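Local coordinates for cell wall surface anchor family protein (Streptococcus agalactiae serogroup V, PDB 3TW0), which serves as the adhesive tip pilin of Group B Streptococcus pili, carries a magnesium-binding von Willebrand factor A-type domain and probably helps attach the bacterium to host tissue, at residues P304-F309 and E339-S344; G208-D213 and N310-P315; A78-K83 and G264-S269; A248-P253 and G270-Y275; S189-N194 and S293-I298. The protein carries 2 engineered substitutions. One frame throughout, in Å; residues are numbered along the deposited sequence.

Interaction 1 (P304-F309 and E339-S344); sequences PTTLYF and EKFMQS
T306 and S344 meet hydroxyl to hydroxyl, with T306 OG1 2.8 Å from S344 OG, where helices 302-312 and 335-344 run side by side. T306 carries OG1 beside its own backbone N (chi1 -57°) and CG2 anti to it; the hydroxyl thus lies close both to S344 OG and to its intrahelical partner, the carbonyl of G302, while CG2 rests 3.7 Å from S344 CB. S344 OG in turn donates back to F341 O within its own helix, in the carbonyl plane. The two helices belong to the parallel-stranded alpha/beta fold of the vWFA domain, and their segments are nearly parallel, crossing at 16° with 10.1 Å between axes. F341 lies beside this polar pair: with CG anti to the backbone N (chi1 171°), its ring edge reaches the neighbouring helix. T305 CG2 lies in the ring plane, 3.9 Å from F341 CZ, and T306 OG1 is 3.6 Å from F341 CD1. F309 CD2 approaches S344 O obliquely at 3.9 Å.

Interaction 2 (G208-D213 and N310-P315); sequences GILQED and NGNIRP
The carboxamide of N312 takes hold of the 208-213 loop through both of its polar atoms. OD1 accepts from Q211 N at 2.8 Å, with an N-H...O angle of 151° and the donor tilted 21° from the amide plane. ND2 turns to I209 O, also 2.8 Å away, but the bond is bent and weak; the same nitrogen has a second acceptor in Y308 O, one turn back in its own helix. With CG beside the backbone N (chi1 -55°), the amide points into the loop, one end to a carbonyl and the other to the N-H two residues on. L210 crosses the amide at a slant, its CD2 3.8 Å from G311 O, and Q211 CB comes within 3.6 Å of N312 OD1. Two glycines permit the closest backbone approach: the CA atoms of G208 and G311 are only 4.0 Å apart, and with no CB on either, the two main chains lie directly against each other. N310 CB covers G208 CA at 4.0 Å, and N310 ND2 bonds to S207 O. The loop thus closes over the C-terminal end of helix 302-312, where I209 also shares a backbone bond with L307, while the side chain of I209 packs on L307 and on F196 and F199 of helix 192-201.

Interaction 3 (A78-K83 and G264-S269); sequences ADQNGK and GYAINS
D79 holds CG between its backbone N and carbonyl carbon (chi1 72°), which presents OD2 to A266 N, and K83 sends CG anti to its backbone N (chi1 -174°) before bending at chi3 and chi4 to lie over the Y265 ring. The bond from A266 N to D79 OD2 is 2.9 Å long and nearly straight at 165°, though it meets the carboxylate from above its plane. The other oxygen, OD1, is gripped from opposite faces by N81 N and K83 N. A water joins D79 OD2, N81 ND2 and G264 O. On the Y265 ring, K83 CD sits over the centre, 4.0 Å from the centroid, in a CH-pi contact; NZ, 4.3 Å from it, adds a cation-pi interaction over the same face. Y265 OH bonds to A84 O, and Q80 CG covers A266 CB at 3.8 Å. The carboxylate thus ties an Asx turn, within the type I beta turn from D79 to G82, to the chain just beyond the Schellman motif at G264 that ends helix 257-263.

Interaction 4 (A248-P253 and G270-Y275); sequences AAYRVP and GYIYLY
Four backbone hydrogen bonds join A248-V252 to G270-L274 in an antiparallel pair. Y250 and I272 form the hydrogen-bonded pair, with Y250 N to I272 O at 2.8 Å and I272 N to Y250 O at 3.0 Å; L274 N to A248 O and V252 N to G270 O extend the pairing at its two ends. Aromatic contacts dominate the face that carries A249, R251, Y271 and Y273. A249 CB lies over the Y273 ring toward its rim, 4.1 Å from the centroid, a CH-pi contact, and is 3.8 Å from Y271 CD2. R251, extended from CG to NE, runs its aliphatic part past Y271, with CB 3.7 Å from CE2 and the guanidinium turned 61° from the ring. Aliphatic packing marks the other face: Y250 CB touches L274 CD2 at 4.0 Å, and V252 CG1 is 4.2 Å from I272 CG1. Helix 257-263 covers this side through M260, which meets Y250, V252 and I272, while L85 of strand 84-85 packs against Y250, I272 and L274.

Interaction 5 (S189-N194 and S293-I298); sequences STSYQN and SATKQI
S191 brings its CB to 4.0 Å from T295 OG1 and is the N-cap of helix 192-201: its OG accepts from N194 N, and the neighbouring 293-298 loop adds a further acceptor to this first turn. Y192 follows with CB 3.5 Å from T295 OG1. Its ring meets S293 obliquely, CD2 lying 3.3 Å from S293 OG, and continues beyond the contact to pack on F184 and the prolines P186 and P284. S293 is itself fixed within its loop: its OG accepts from T295 N in an ST turn and donates to K296 O. Q193 supplies the hydrogen bond between the segments: its backbone N donates to T295 OG1 at 2.8 Å, with an angle of 144°. The hydroxyl reaches that N-H because T295 keeps OG1 between its own backbone N and carbonyl carbon (chi1 63°). Beyond CB the Q193 chain bends at chi2, placing OE1 3.4 Å from K296 CD, while NE2 bonds to N197 OD1. K296 also bends at chi2, and its ammonium group forms a salt bridge with E303. One water accepts from both side chains, 3.2 Å from Q193 NE2 and 2.7 Å from K296 NZ.

Overall arrangement
The five contacts fall into two regions. Interactions 1 and 2 share helix 302-312 and touch directly, through backbone pairs such as F309 with R314 and L307 with I209; interaction 1 is buried between two helices, nearer the magnesium ion, whereas interaction 2 lies at the helix end. Interaction 5, a surface contact, meets interaction 1 where I298 packs on P304. Interaction 4 lies in the antiparallel sheet and interaction 3 in the turns beside it, both about 30 Å from the chain centre; like interaction 2, they are partly buried. Hydroxyls and ring edges mark interaction 1, a carboxamide interaction 2, a carboxylate and water interaction 3, strand pairing interaction 4, and a threonine hydroxyl on a first-turn N-H, with a bridging water, interaction 5.

Interaction 1 (P304-F309 and E339-S344)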
# COMPACT_ATOMS: atom_id res chain seq x y z
N PRO A 304 -1.69 -2.87 -10.12
CA PRO A 304 -0.38 -2.26 -10.34
C PRO A 304 0.67 -2.83 -9.42
O PRO A 304 1.84 -2.95 -9.83
CB PRO A 304 -0.62 -0.75 -10.09
CG PRO A 304 -1.97 -0.71 -9.35
CD PRO A 304 -2.74 -1.86 -9.94
N THR A 305 0.28 -3.25 -8.21
CA THR A 305 1.26 -3.85 -7.31
C THR A 305 1.83 -5.21 -7.83
O THR A 305 3.05 -5.45 -7.72
CB THR A 305 0.70 -4.01 -5.89
OG1 THR A 305 0.17 -2.74 -5.43
CG2 THR A 305 1.79 -4.46 -4.95
N THR A 306 0.95 -6.07 -8.34
CA THR A 306 1.32 -7.39 -8.92
C THR A 306 2.23 -7.21 -10.14
O THR A 306 3.26 -7.89 -10.27
CB THR A 306 0.05 -8.21 -9.31
OG1 THR A 306 -0.78 -8.38 -8.16
CG2 THR A 306 0.41 -9.61 -9.85
N LEU A 307 1.87 -6.25 -10.99
CA LEU A 307 2.67 -5.94 -12.16
C LEU A 307 4.05 -5.45 -11.74
O LEU A 307 5.07 -5.86 -12.30
CB LEU A 307 1.95 -4.94 -13.05
CG LEU A 307 0.71 -5.40 -13.83
CD1 LEU A 307 -0.04 -4.19 -14.36
CD2 LEU A 307 1.06 -6.39 -14.99
N TYR A 308 4.10 -4.61 -10.72
CA TYR A 308 5.40 -4.17 -10.25
C TYR A 308 6.18 -5.36 -9.68
O TYR A 308 7.38 -5.50 -9.95
CB TYR A 308 5.30 -3.07 -9.18
CG TYR A 308 6.60 -3.01 -8.44
CD1 TYR A 308 7.66 -2.27 -8.94
CD2 TYR A 308 6.79 -3.78 -7.31
CE1 TYR A 308 8.89 -2.27 -8.29
CE2 TYR A 308 8.01 -3.80 -6.65
CZ TYR A 308 9.05 -3.04 -7.14
OH TYR A 308 10.24 -3.08 -6.46
N PHE A 309 5.50 -6.20 -8.90
CA PHE A 309 6.13 -7.37 -8.31
C PHE A 309 6.72 -8.25 -9.41
O PHE A 309 7.90 -8.61 -9.38
CB PHE A 309 5.11 -8.16 -7.48
CG PHE A 309 5.68 -9.39 -6.81
CD1 PHE A 309 6.27 -9.31 -5.53
CD2 PHE A 309 5.63 -10.64 -7.45
CE1 PHE A 309 6.82 -10.47 -4.92
CE2 PHE A 309 6.17 -11.78 -6.85
CZ PHE A 309 6.74 -11.70 -5.58
N GLU A 339 -6.84 -13.03 -1.17
CA GLU A 339 -6.02 -14.27 -1.31
C GLU A 339 -5.28 -14.34 -2.64
O GLU A 339 -4.07 -14.62 -2.68
CB GLU A 339 -6.88 -15.54 -1.18
CG GLU A 339 -7.85 -15.55 -0.03
CD GLU A 339 -8.32 -16.95 0.34
OE1 GLU A 339 -8.29 -17.86 -0.52
OE2 GLU A 339 -8.71 -17.13 1.51
N LYS A 340 -6.04 -14.15 -3.72
CA LYS A 340 -5.49 -14.14 -5.05
C LYS A 340 -4.38 -13.10 -5.11
O LYS A 340 -3.30 -13.38 -5.59
CB LYS A 340 -6.59 -13.84 -6.08
CG LYS A 340 -7.50 -15.05 -6.41
CD LYS A 340 -8.57 -14.63 -7.42
CE LYS A 340 -9.43 -15.82 -7.87
NZ LYS A 340 -10.45 -15.37 -8.88
N PHE A 341 -4.63 -11.90 -4.58
CA PHE A 341 -3.58 -10.88 -4.55
C PHE A 341 -2.33 -11.35 -3.81
O PHE A 341 -1.20 -11.23 -4.33
CB PHE A 341 -4.05 -9.54 -3.98
CG PHE A 341 -2.91 -8.59 -3.77
CD1 PHE A 341 -2.23 -8.05 -4.85
CD2 PHE A 341 -2.44 -8.34 -2.48
CE1 PHE A 341 -1.13 -7.20 -4.65
CE2 PHE A 341 -1.36 -7.50 -2.27
CZ PHE A 341 -0.70 -6.93 -3.33
N MET A 342 -2.51 -11.94 -2.63
CA MET A 342 -1.37 -12.41 -1.88
C MET A 342 -0.60 -13.50 -2.57
O MET A 342 0.63 -13.49 -2.56
CB MET A 342 -1.78 -12.82 -0.46
CG MET A 342 -2.05 -11.62 0.47
SD MET A 342 -2.62 -12.11 2.13
CE MET A 342 -1.06 -12.47 2.88
N GLN A 343 -1.34 -14.40 -3.22
CA GLN A 343 -0.77 -15.49 -4.02
C GLN A 343 -0.03 -14.89 -5.19
O GLN A 343 1.08 -15.33 -5.50
CB GLN A 343 -1.88 -16.42 -4.54
CG GLN A 343 -2.41 -17.39 -3.49
CD GLN A 343 -3.75 -18.04 -3.87
OE1 GLN A 343 -4.50 -17.54 -4.71
NE2 GLN A 343 -4.06 -19.15 -3.21
N SER A 344 -0.62 -13.86 -5.80
CA SER A 344 -0.02 -13.13 -6.94
C SER A 344 1.36 -12.53 -6.65
O SER A 344 2.18 -12.42 -7.56
CB SER A 344 -0.95 -12.03 -7.48
OG SER A 344 -0.79 -10.80 -6.76

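Interaction 2 (G208-D213 and N310-P315)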
# COMPACT_ATOMS: atom_id res chain seq x y z
N GLY A 208 4.51 -8.40 -16.01
CA GLY A 208 4.79 -7.21 -15.16
C GLY A 208 5.19 -6.00 -15.96
O GLY A 208 5.21 -6.02 -17.20
N ILE A 209 5.55 -4.93 -15.23
CA ILE A 209 5.96 -3.67 -15.80
C ILE A 209 7.19 -3.21 -15.02
O ILE A 209 7.25 -3.36 -13.77
CB ILE A 209 4.85 -2.60 -15.66
CG1 ILE A 209 3.61 -2.99 -16.48
CG2 ILE A 209 5.36 -1.21 -16.05
CD1 ILE A 209 2.43 -1.96 -16.43
N LEU A 210 8.16 -2.68 -15.74
CA LEU A 210 9.41 -2.25 -15.12
C LEU A 210 9.18 -0.99 -14.30
O LEU A 210 8.29 -0.20 -14.60
CB LEU A 210 10.52 -2.01 -16.16
CG LEU A 210 11.18 -3.23 -16.82
CD1 LEU A 210 12.03 -2.80 -18.04
CD2 LEU A 210 12.03 -4.11 -15.85
N GLN A 211 10.01 -0.80 -13.27
CA GLN A 211 9.97 0.44 -12.48
C GLN A 211 9.95 1.72 -13.33
O GLN A 211 9.20 2.67 -13.03
CB GLN A 211 11.13 0.49 -11.47
CG GLN A 211 11.03 1.69 -10.51
CD GLN A 211 11.92 1.57 -9.30
OE1 GLN A 211 11.86 0.60 -8.54
NE2 GLN A 211 12.75 2.57 -9.09
N GLU A 212 10.75 1.72 -14.39
CA GLU A 212 10.90 2.90 -15.25
C GLU A 212 9.58 3.39 -15.89
O GLU A 212 9.49 4.52 -16.35
CB GLU A 212 11.96 2.65 -16.33
CG GLU A 212 11.49 1.59 -17.32
CD GLU A 212 12.52 1.30 -18.38
OE1 GLU A 212 13.68 1.09 -18.02
OE2 GLU A 212 12.17 1.28 -19.57
N ASP A 213 8.57 2.51 -15.95
CA ASP A 213 7.28 2.87 -16.50
C ASP A 213 6.24 3.08 -15.41
O ASP A 213 5.04 3.10 -15.70
CB ASP A 213 6.78 1.80 -17.48
CG ASP A 213 7.65 1.69 -18.71
OD1 ASP A 213 7.87 2.73 -19.38
OD2 ASP A 213 8.11 0.58 -18.99
N ASN A 310 5.88 -8.58 -10.40
CA ASN A 310 6.27 -9.49 -11.47
C ASN A 310 7.33 -8.90 -12.39
O ASN A 310 8.09 -9.63 -13.01
CB ASN A 310 5.05 -9.94 -12.27
CG ASN A 310 4.18 -10.94 -11.50
OD1 ASN A 310 4.64 -11.58 -10.56
ND2 ASN A 310 2.91 -11.08 -11.91
N GLY A 311 7.39 -7.59 -12.50
CA GLY A 311 8.36 -6.93 -13.35
C GLY A 311 9.73 -6.76 -12.72
O GLY A 311 10.75 -6.76 -13.43
N ASN A 312 9.78 -6.60 -11.40
CA ASN A 312 10.99 -6.08 -10.74
C ASN A 312 11.47 -6.93 -9.55
O ASN A 312 12.64 -6.80 -9.14
CB ASN A 312 10.75 -4.61 -10.28
CG ASN A 312 10.30 -3.69 -11.41
OD1 ASN A 312 11.13 -3.07 -12.06
ND2 ASN A 312 8.98 -3.59 -11.64
N ILE A 313 10.59 -7.77 -9.00
CA ILE A 313 10.94 -8.62 -7.87
C ILE A 313 11.12 -10.08 -8.27
O ILE A 313 12.16 -10.63 -8.02
CB ILE A 313 9.89 -8.59 -6.73
CG1 ILE A 313 9.50 -7.16 -6.35
CG2 ILE A 313 10.38 -9.42 -5.52
CD1 ILE A 313 10.59 -6.32 -5.73
N ARG A 314 10.07 -10.68 -8.82
CA ARG A 314 10.05 -12.11 -9.18
C ARG A 314 11.25 -12.53 -10.03
O ARG A 314 11.85 -13.56 -9.76
CB ARG A 314 8.75 -12.46 -9.90
CG ARG A 314 8.55 -13.95 -10.15
CD ARG A 314 7.24 -14.21 -10.89
NE ARG A 314 6.49 -15.17 -10.09
CZ ARG A 314 5.41 -14.89 -9.37
NH1 ARG A 314 4.86 -13.69 -9.40
NH2 ARG A 314 4.85 -15.84 -8.65
N PRO A 315 11.63 -11.71 -11.04
CA PRO A 315 12.83 -12.05 -11.82
C PRO A 315 14.16 -12.15 -11.03
O PRO A 315 15.09 -12.79 -11.51
CB PRO A 315 12.94 -10.90 -12.85
CG PRO A 315 11.58 -10.33 -12.95
CD PRO A 315 10.95 -10.50 -11.57

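Interaction 3 (A78-K83 and G264-S269)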
# COMPACT_ATOMS: atom_id res chain seq x y z
N ALA A 78 -12.75 16.67 -3.02
CA ALA A 78 -12.49 17.81 -3.91
C ALA A 78 -13.78 18.27 -4.54
O ALA A 78 -14.76 17.52 -4.54
CB ALA A 78 -11.47 17.44 -5.01
N ASP A 79 -13.78 19.49 -5.06
CA ASP A 79 -14.93 19.97 -5.77
C ASP A 79 -14.86 19.45 -7.21
O ASP A 79 -13.99 18.61 -7.55
CB ASP A 79 -15.06 21.51 -5.68
CG ASP A 79 -14.01 22.27 -6.50
OD1 ASP A 79 -13.35 21.64 -7.35
OD2 ASP A 79 -13.85 23.51 -6.27
N GLN A 80 -15.77 19.95 -8.05
CA GLN A 80 -15.91 19.49 -9.44
C GLN A 80 -14.73 19.85 -10.32
O GLN A 80 -14.55 19.26 -11.39
CB GLN A 80 -17.22 20.01 -10.03
CG GLN A 80 -17.17 21.49 -10.44
CD GLN A 80 -18.48 21.99 -10.97
OE1 GLN A 80 -19.56 21.59 -10.49
NE2 GLN A 80 -18.42 22.88 -11.94
N ASN A 81 -13.89 20.78 -9.86
CA ASN A 81 -12.64 21.11 -10.56
C ASN A 81 -11.36 20.43 -10.01
O ASN A 81 -10.25 20.74 -10.46
CB ASN A 81 -12.45 22.63 -10.65
CG ASN A 81 -13.59 23.29 -11.35
OD1 ASN A 81 -14.00 22.85 -12.44
ND2 ASN A 81 -14.16 24.33 -10.74
N GLY A 82 -11.51 19.52 -9.07
CA GLY A 82 -10.32 18.90 -8.45
C GLY A 82 -9.71 19.73 -7.32
O GLY A 82 -8.62 19.43 -6.84
N LYS A 83 -10.37 20.81 -6.91
CA LYS A 83 -9.83 21.63 -5.80
C LYS A 83 -10.15 20.94 -4.49
O LYS A 83 -11.29 20.60 -4.24
CB LYS A 83 -10.41 23.04 -5.81
CG LYS A 83 -9.76 23.92 -4.75
CD LYS A 83 -9.99 25.38 -5.07
CE LYS A 83 -8.69 26.16 -4.82
NZ LYS A 83 -8.65 26.51 -3.43
N GLY A 264 -11.57 29.92 -4.68
CA GLY A 264 -11.84 29.37 -6.03
C GLY A 264 -12.66 28.08 -6.09
O GLY A 264 -12.74 27.44 -7.13
N TYR A 265 -13.27 27.70 -4.97
CA TYR A 265 -14.13 26.54 -4.97
C TYR A 265 -15.37 26.74 -5.82
O TYR A 265 -15.90 27.86 -5.90
CB TYR A 265 -14.55 26.20 -3.55
CG TYR A 265 -13.43 25.64 -2.70
CD1 TYR A 265 -12.74 26.45 -1.80
CD2 TYR A 265 -13.08 24.30 -2.78
CE1 TYR A 265 -11.73 25.91 -0.98
CE2 TYR A 265 -12.08 23.77 -1.99
CZ TYR A 265 -11.42 24.56 -1.10
OH TYR A 265 -10.43 23.99 -0.33
N ALA A 266 -15.83 25.66 -6.45
CA ALA A 266 -17.09 25.67 -7.15
C ALA A 266 -18.19 25.64 -6.09
O ALA A 266 -18.34 24.64 -5.38
CB ALA A 266 -17.22 24.48 -8.07
N ILE A 267 -18.93 26.74 -5.97
CA ILE A 267 -20.01 26.83 -4.98
C ILE A 267 -21.30 27.14 -5.70
O ILE A 267 -21.42 28.17 -6.35
CB ILE A 267 -19.76 27.94 -3.94
CG1 ILE A 267 -18.33 27.89 -3.40
CG2 ILE A 267 -20.77 27.82 -2.79
CD1 ILE A 267 -17.93 29.14 -2.65
N ASN A 268 -22.26 26.23 -5.60
CA ASN A 268 -23.56 26.41 -6.23
C ASN A 268 -24.62 26.61 -5.16
O ASN A 268 -25.19 25.63 -4.64
CB ASN A 268 -23.90 25.22 -7.13
CG ASN A 268 -25.28 25.35 -7.79
OD1 ASN A 268 -26.09 26.23 -7.44
ND2 ASN A 268 -25.56 24.48 -8.74
N SER A 269 -24.84 27.88 -4.81
CA SER A 269 -25.86 28.32 -3.85
C SER A 269 -26.22 27.43 -2.65
O SER A 269 -27.18 26.67 -2.73
CB SER A 269 -27.15 28.70 -4.59
OG SER A 269 -27.62 27.65 -5.42
O HOH W 1 -12.80 24.74 -8.15

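Interaction 4 (A248-P253 and G270-Y275)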
# COMPACT_ATOMS: atom_id res chain seq x y z
N ALA A 248 -23.10 13.62 -2.29
CA ALA A 248 -22.93 14.48 -1.12
C ALA A 248 -22.44 15.87 -1.49
O ALA A 248 -21.85 16.08 -2.55
CB ALA A 248 -22.01 13.85 -0.08
N ALA A 249 -22.69 16.81 -0.59
CA ALA A 249 -22.26 18.18 -0.77
C ALA A 249 -21.75 18.77 0.56
O ALA A 249 -22.07 18.28 1.64
CB ALA A 249 -23.38 19.02 -1.35
N TYR A 250 -20.94 19.81 0.46
CA TYR A 250 -20.42 20.50 1.62
C TYR A 250 -21.12 21.85 1.67
O TYR A 250 -20.89 22.71 0.80
CB TYR A 250 -18.92 20.71 1.43
CG TYR A 250 -18.17 21.43 2.52
CD1 TYR A 250 -17.57 20.73 3.56
CD2 TYR A 250 -18.02 22.81 2.50
CE1 TYR A 250 -16.88 21.37 4.55
CE2 TYR A 250 -17.31 23.48 3.49
CZ TYR A 250 -16.75 22.75 4.52
OH TYR A 250 -16.06 23.39 5.52
N ARG A 251 -22.00 22.04 2.65
CA ARG A 251 -22.62 23.34 2.85
C ARG A 251 -21.56 24.32 3.32
O ARG A 251 -20.88 24.07 4.30
CB ARG A 251 -23.75 23.23 3.89
CG ARG A 251 -24.65 24.45 3.97
CD ARG A 251 -25.82 24.16 4.89
NE ARG A 251 -26.64 25.33 5.10
CZ ARG A 251 -27.95 25.28 5.34
NH1 ARG A 251 -28.58 24.11 5.39
NH2 ARG A 251 -28.62 26.40 5.52
N VAL A 252 -21.40 25.44 2.63
CA VAL A 252 -20.46 26.45 3.15
C VAL A 252 -21.14 27.47 4.07
O VAL A 252 -22.15 28.07 3.69
CB VAL A 252 -19.52 27.07 2.04
CG1 VAL A 252 -20.01 26.76 0.62
CG2 VAL A 252 -19.26 28.55 2.27
N PRO A 253 -20.60 27.64 5.29
CA PRO A 253 -21.20 28.56 6.27
C PRO A 253 -21.16 30.04 5.82
O PRO A 253 -20.27 30.43 5.06
CB PRO A 253 -20.34 28.34 7.52
CG PRO A 253 -19.82 26.93 7.37
CD PRO A 253 -19.53 26.83 5.90
N GLY A 270 -25.45 27.45 -1.57
CA GLY A 270 -24.02 27.71 -1.56
C GLY A 270 -23.40 26.38 -1.11
O GLY A 270 -22.94 26.25 0.02
N TYR A 271 -23.45 25.37 -1.99
CA TYR A 271 -22.90 24.03 -1.74
C TYR A 271 -21.73 23.70 -2.69
O TYR A 271 -21.82 23.95 -3.91
CB TYR A 271 -23.97 22.96 -1.97
CG TYR A 271 -25.07 22.91 -0.95
CD1 TYR A 271 -26.26 23.60 -1.16
CD2 TYR A 271 -24.93 22.17 0.23
CE1 TYR A 271 -27.29 23.57 -0.25
CE2 TYR A 271 -25.95 22.12 1.16
CZ TYR A 271 -27.13 22.83 0.91
OH TYR A 271 -28.17 22.83 1.80
N ILE A 272 -20.68 23.11 -2.13
CA ILE A 272 -19.61 22.49 -2.92
C ILE A 272 -19.91 21.00 -3.05
O ILE A 272 -19.85 20.25 -2.05
CB ILE A 272 -18.23 22.68 -2.26
CG1 ILE A 272 -17.95 24.17 -2.02
CG2 ILE A 272 -17.15 22.04 -3.11
CD1 ILE A 272 -16.70 24.40 -1.21
N TYR A 273 -20.27 20.58 -4.26
CA TYR A 273 -20.56 19.17 -4.51
C TYR A 273 -19.23 18.42 -4.52
O TYR A 273 -18.25 18.91 -5.10
CB TYR A 273 -21.37 18.99 -5.79
CG TYR A 273 -22.80 19.42 -5.55
CD1 TYR A 273 -23.17 20.78 -5.64
CD2 TYR A 273 -23.76 18.49 -5.14
CE1 TYR A 273 -24.50 21.19 -5.37
CE2 TYR A 273 -25.08 18.88 -4.87
CZ TYR A 273 -25.44 20.23 -4.99
OH TYR A 273 -26.74 20.60 -4.72
N LEU A 274 -19.22 17.26 -3.86
CA LEU A 274 -18.00 16.53 -3.52
C LEU A 274 -17.67 15.39 -4.48
O LEU A 274 -18.56 14.62 -4.89
CB LEU A 274 -18.09 16.01 -2.08
CG LEU A 274 -18.29 17.13 -1.03
CD1 LEU A 274 -18.50 16.53 0.31
CD2 LEU A 274 -17.13 18.15 -0.99
N TYR A 275 -16.39 15.31 -4.85
CA TYR A 275 -15.83 14.27 -5.69
C TYR A 275 -14.63 13.68 -4.96
O TYR A 275 -13.95 14.37 -4.16
CB TYR A 275 -15.34 14.85 -7.05
CG TYR A 275 -16.44 15.48 -7.89
CD1 TYR A 275 -17.02 16.68 -7.51
CD2 TYR A 275 -16.89 14.86 -9.05
CE1 TYR A 275 -18.03 17.25 -8.24
CE2 TYR A 275 -17.91 15.44 -9.81
CZ TYR A 275 -18.46 16.63 -9.39
OH TYR A 275 -19.46 17.22 -10.10

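Interaction 5 (S189-N194 and S293-I298)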
# COMPACT_ATOMS: atom_id res chain seq x y z
N SER A 189 -1.28 9.17 -29.89
CA SER A 189 -2.47 8.43 -30.35
C SER A 189 -2.49 6.92 -30.00
O SER A 189 -3.56 6.33 -30.03
CB SER A 189 -2.70 8.62 -31.84
OG SER A 189 -1.66 7.98 -32.56
N THR A 190 -1.36 6.31 -29.68
CA THR A 190 -1.35 4.90 -29.26
C THR A 190 -2.37 4.69 -28.14
O THR A 190 -2.34 5.43 -27.13
CB THR A 190 0.02 4.47 -28.77
OG1 THR A 190 0.98 4.65 -29.82
CG2 THR A 190 0.02 3.01 -28.33
N SER A 191 -3.30 3.74 -28.33
CA SER A 191 -4.32 3.45 -27.32
C SER A 191 -3.67 3.07 -25.99
O SER A 191 -2.57 2.54 -25.97
CB SER A 191 -5.24 2.29 -27.76
OG SER A 191 -4.53 1.08 -27.69
N TYR A 192 -4.38 3.30 -24.89
CA TYR A 192 -3.85 2.89 -23.60
C TYR A 192 -3.59 1.37 -23.53
O TYR A 192 -2.60 0.94 -22.94
CB TYR A 192 -4.76 3.37 -22.46
CG TYR A 192 -4.75 4.87 -22.29
CD1 TYR A 192 -3.54 5.54 -22.01
CD2 TYR A 192 -5.95 5.62 -22.37
CE1 TYR A 192 -3.51 6.94 -21.84
CE2 TYR A 192 -5.92 7.03 -22.18
CZ TYR A 192 -4.69 7.66 -21.92
OH TYR A 192 -4.60 9.00 -21.73
N GLN A 193 -4.46 0.56 -24.16
CA GLN A 193 -4.22 -0.89 -24.19
C GLN A 193 -2.89 -1.22 -24.88
O GLN A 193 -2.09 -1.99 -24.35
CB GLN A 193 -5.38 -1.67 -24.82
CG GLN A 193 -5.20 -3.20 -24.70
CD GLN A 193 -5.18 -3.69 -23.24
OE1 GLN A 193 -6.11 -3.43 -22.49
NE2 GLN A 193 -4.11 -4.39 -22.85
N ASN A 194 -2.64 -0.63 -26.04
CA ASN A 194 -1.37 -0.85 -26.71
C ASN A 194 -0.20 -0.28 -25.92
O ASN A 194 0.90 -0.82 -25.96
CB ASN A 194 -1.39 -0.32 -28.16
CG ASN A 194 -2.27 -1.16 -29.09
OD1 ASN A 194 -2.44 -2.36 -28.88
ND2 ASN A 194 -2.83 -0.54 -30.14
N SER A 293 -10.03 6.44 -19.91
CA SER A 293 -9.57 5.54 -20.96
C SER A 293 -10.71 4.68 -21.52
O SER A 293 -11.52 4.13 -20.76
CB SER A 293 -8.48 4.62 -20.40
OG SER A 293 -8.25 3.52 -21.27
N ALA A 294 -10.78 4.57 -22.84
CA ALA A 294 -11.77 3.72 -23.49
C ALA A 294 -11.16 2.35 -23.82
O ALA A 294 -11.81 1.48 -24.44
CB ALA A 294 -12.27 4.39 -24.77
N THR A 295 -9.90 2.16 -23.44
CA THR A 295 -9.34 0.80 -23.56
C THR A 295 -8.87 0.26 -22.21
O THR A 295 -9.68 -0.11 -21.39
CB THR A 295 -8.24 0.70 -24.66
OG1 THR A 295 -7.13 1.53 -24.32
CG2 THR A 295 -8.77 1.08 -26.04
N LYS A 296 -7.56 0.20 -21.98
CA LYS A 296 -7.05 -0.37 -20.74
C LYS A 296 -7.47 0.53 -19.59
O LYS A 296 -7.33 1.77 -19.70
CB LYS A 296 -5.51 -0.42 -20.78
CG LYS A 296 -4.85 -1.01 -19.50
CD LYS A 296 -5.20 -2.51 -19.34
CE LYS A 296 -5.05 -2.95 -17.91
NZ LYS A 296 -5.23 -4.42 -17.67
N GLN A 297 -7.94 -0.09 -18.49
CA GLN A 297 -8.30 0.62 -17.25
C GLN A 297 -7.74 -0.07 -16.02
O GLN A 297 -7.94 -1.29 -15.82
CB GLN A 297 -9.81 0.78 -17.09
CG GLN A 297 -10.50 1.76 -18.07
CD GLN A 297 -12.02 1.77 -17.91
OE1 GLN A 297 -12.72 2.64 -18.43
NE2 GLN A 297 -12.54 0.80 -17.19
N ILE A 298 -7.04 0.70 -15.19
CA ILE A 298 -6.56 0.20 -13.89
C ILE A 298 -7.70 0.47 -12.90
O ILE A 298 -8.16 1.60 -12.81
CB ILE A 298 -5.24 0.88 -13.48
CG1 ILE A 298 -4.16 0.72 -14.57
CG2 ILE A 298 -4.76 0.45 -12.09
CD1 ILE A 298 -3.71 -0.73 -14.82
O HOH W 2 -4.66 -5.78 -19.97